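Local atomic coordinates of putative bacterial transcription regulation protein (Staphylococcus aureus, PDB entry 3LUR), a protein that probably binds small effector molecules through an effector-binding domain and may take part in regulating transcription. Residues A[117-120]-A[121-125]. Numbering follows the deposited sequence.
Sequences VHHY and IHQYQ. With EDO (1,2-ethanediol), chain G.
Tyr120 reaches Gln125 and Tyr124 at the last turn of helix 108-124, an amphipathic helix packed on the antiparallel barrel of an effector-binding domain, and illustrates how one aromatic side chain can fasten a helix C-terminus. Its CG lies anti to the backbone N (chi1 168°), which carries the ring along the flank of the last turn, toward Gln125. A bend at chi2 of Gln125 brings NE2 to Tyr120 OH, to which it donates over 3.0 Å within the amide plane. Gln125 CG packs 3.8 Å from Tyr120 CE2. The Tyr124 side chain crosses that of Tyr120 at about a right angle, CB over one ring face and CD2 3.6 Å from Tyr120 CD1, while the ring planes are oblique (50°).

Towards the barrel, Val117 and Ile121 run side by side, CG1 of the former 3.8 Å from CD1 of the latter, and both rest on Met154 of strand 149-156. On the outer side, Gln123 OE1 comes over one face of the His119 ring, unusually close to NE2 (2.6 Å) and not as a hydrogen bond, so the amide's exact placing is doubtful; Gln123 CG is a CH-pi partner. His118 ND1 shares a 2.7 Å hydrogen bond with O2 of an ethanediol, lying in the ring plane at its edge; the molecule probably comes from the crystallisation liquor.

Helical backbone bonds hold the frame from which these side chains project: Ile121 N to Val117 O is nearly straight (164°), whereas Tyr120 O takes Tyr124 N plus a weak bond from Gln123 N as the helix ends. Gln125, the first residue to leave helical angles, is fixed at both ends of its amide, since OE1 hydrogen-bonds to Thr128 OG1 while NE2 holds Tyr120 OH.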
loop_
_atom_site.group_PDB
_atom_site.type_symbol
_atom_site.label_atom_id
_atom_site.label_comp_id
_atom_site.label_asym_id
_atom_site.label_seq_id
_atom_site.Cartn_x
_atom_site.Cartn_y
_atom_site.Cartn_z
ATOM N N VAL A 117 -11.138 -0.805 8.261
ATOM C CA VAL A 117 -11.508 -0.524 6.856
ATOM C C VAL A 117 -12.151 -1.737 6.189
ATOM O O VAL A 117 -13.188 -1.611 5.568
ATOM C CB VAL A 117 -10.304 -0.062 6.025
ATOM C CG1 VAL A 117 -10.669 -0.038 4.566
ATOM C CG2 VAL A 117 -9.858 1.286 6.482
ATOM N N HIS A 118 -11.534 -2.910 6.303
ATOM C CA HIS A 118 -12.156 -4.134 5.740
ATOM C C HIS A 118 -13.541 -4.351 6.315
ATOM O O HIS A 118 -14.466 -4.647 5.579
ATOM C CB HIS A 118 -11.305 -5.394 5.959
ATOM C CG HIS A 118 -10.054 -5.436 5.128
ATOM N ND1 HIS A 118 -10.055 -5.221 3.763
ATOM C CD2 HIS A 118 -8.769 -5.718 5.464
ATOM C CE1 HIS A 118 -8.817 -5.325 3.306
ATOM N NE2 HIS A 118 -8.019 -5.628 4.318
ATOM N N HIS A 119 -13.696 -4.162 7.620
ATOM C CA HIS A 119 -14.988 -4.323 8.244
ATOM C C HIS A 119 -16.009 -3.326 7.687
ATOM O O HIS A 119 -17.150 -3.678 7.402
ATOM C CB HIS A 119 -14.892 -4.170 9.763
ATOM C CG HIS A 119 -16.217 -4.222 10.436
ATOM N ND1 HIS A 119 -17.036 -5.326 10.369
ATOM C CD2 HIS A 119 -16.882 -3.304 11.166
ATOM C CE1 HIS A 119 -18.145 -5.085 11.033
ATOM N NE2 HIS A 119 -18.080 -3.865 11.521
ATOM N N TYR A 120 -15.579 -2.078 7.544
ATOM C CA TYR A 120 -16.441 -1.015 7.029
ATOM C C TYR A 120 -16.914 -1.335 5.619
ATOM O O TYR A 120 -18.115 -1.209 5.289
ATOM C CB TYR A 120 -15.701 0.330 7.081
ATOM C CG TYR A 120 -16.403 1.402 6.303
ATOM C CD1 TYR A 120 -17.500 2.057 6.820
ATOM C CD2 TYR A 120 -15.992 1.727 5.029
ATOM C CE1 TYR A 120 -18.193 3.005 6.063
ATOM C CE2 TYR A 120 -16.656 2.679 4.283
ATOM C CZ TYR A 120 -17.749 3.317 4.808
ATOM O OH TYR A 120 -18.394 4.250 4.058
ATOM N N ILE A 121 -15.997 -1.816 4.808
ATOM C CA ILE A 121 -16.316 -2.217 3.418
ATOM C C ILE A 121 -17.258 -3.399 3.388
ATOM O O ILE A 121 -18.242 -3.403 2.644
ATOM C CB ILE A 121 -15.034 -2.519 2.625
ATOM C CG1 ILE A 121 -14.303 -1.224 2.363
ATOM C CG2 ILE A 121 -15.342 -3.284 1.270
ATOM C CD1 ILE A 121 -12.942 -1.422 1.787
ATOM N N HIS A 122 -16.978 -4.386 4.249
ATOM C CA HIS A 122 -17.789 -5.586 4.382
ATOM C C HIS A 122 -19.224 -5.259 4.770
ATOM O O HIS A 122 -20.140 -5.932 4.321
ATOM C CB HIS A 122 -17.122 -6.505 5.401
ATOM C CG HIS A 122 -17.784 -7.822 5.614
ATOM N ND1 HIS A 122 -17.634 -8.887 4.743
ATOM C CD2 HIS A 122 -18.456 -8.306 6.685
ATOM C CE1 HIS A 122 -18.240 -9.948 5.246
ATOM N NE2 HIS A 122 -18.753 -9.622 6.419
ATOM N N GLN A 123 -19.425 -4.175 5.528
ATOM C CA GLN A 123 -20.769 -3.803 5.945
ATOM C C GLN A 123 -21.456 -2.897 4.971
ATOM O O GLN A 123 -22.658 -3.039 4.714
ATOM C CB GLN A 123 -20.726 -3.009 7.252
ATOM C CG GLN A 123 -20.529 -3.773 8.480
ATOM C CD GLN A 123 -20.354 -2.821 9.700
ATOM O OE1 GLN A 123 -19.301 -2.204 9.861
ATOM N NE2 GLN A 123 -21.386 -2.706 10.529
ATOM N N TYR A 124 -20.702 -1.928 4.490
ATOM C CA TYR A 124 -21.293 -0.787 3.822
ATOM C C TYR A 124 -20.855 -0.461 2.400
ATOM O O TYR A 124 -21.422 0.446 1.816
ATOM C CB TYR A 124 -21.053 0.446 4.676
ATOM C CG TYR A 124 -21.554 0.334 6.086
ATOM C CD1 TYR A 124 -22.917 0.188 6.354
ATOM C CD2 TYR A 124 -20.682 0.428 7.152
ATOM C CE1 TYR A 124 -23.380 0.101 7.633
ATOM C CE2 TYR A 124 -21.156 0.366 8.466
ATOM C CZ TYR A 124 -22.487 0.201 8.687
ATOM O OH TYR A 124 -22.962 0.128 9.980
ATOM N N GLN A 125 -19.887 -1.192 1.839
ATOM C CA GLN A 125 -19.466 -0.961 0.459
ATOM C C GLN A 125 -19.328 -2.274 -0.300
ATOM O O GLN A 125 -18.494 -2.392 -1.189
ATOM C CB GLN A 125 -18.133 -0.202 0.428
ATOM C CG GLN A 125 -18.144 1.107 1.205
ATOM C CD GLN A 125 -18.999 2.197 0.570
ATOM O OE1 GLN A 125 -19.408 2.083 -0.573
ATOM N NE2 GLN A 125 -19.234 3.291 1.319
HETATM C C1 EDO G . -13.093 -7.531 2.562
HETATM O O1 EDO G . -11.845 -7.778 3.222
HETATM C C2 EDO G . -13.381 -6.035 2.578
HETATM O O2 EDO G . -12.237 -5.272 2.137
#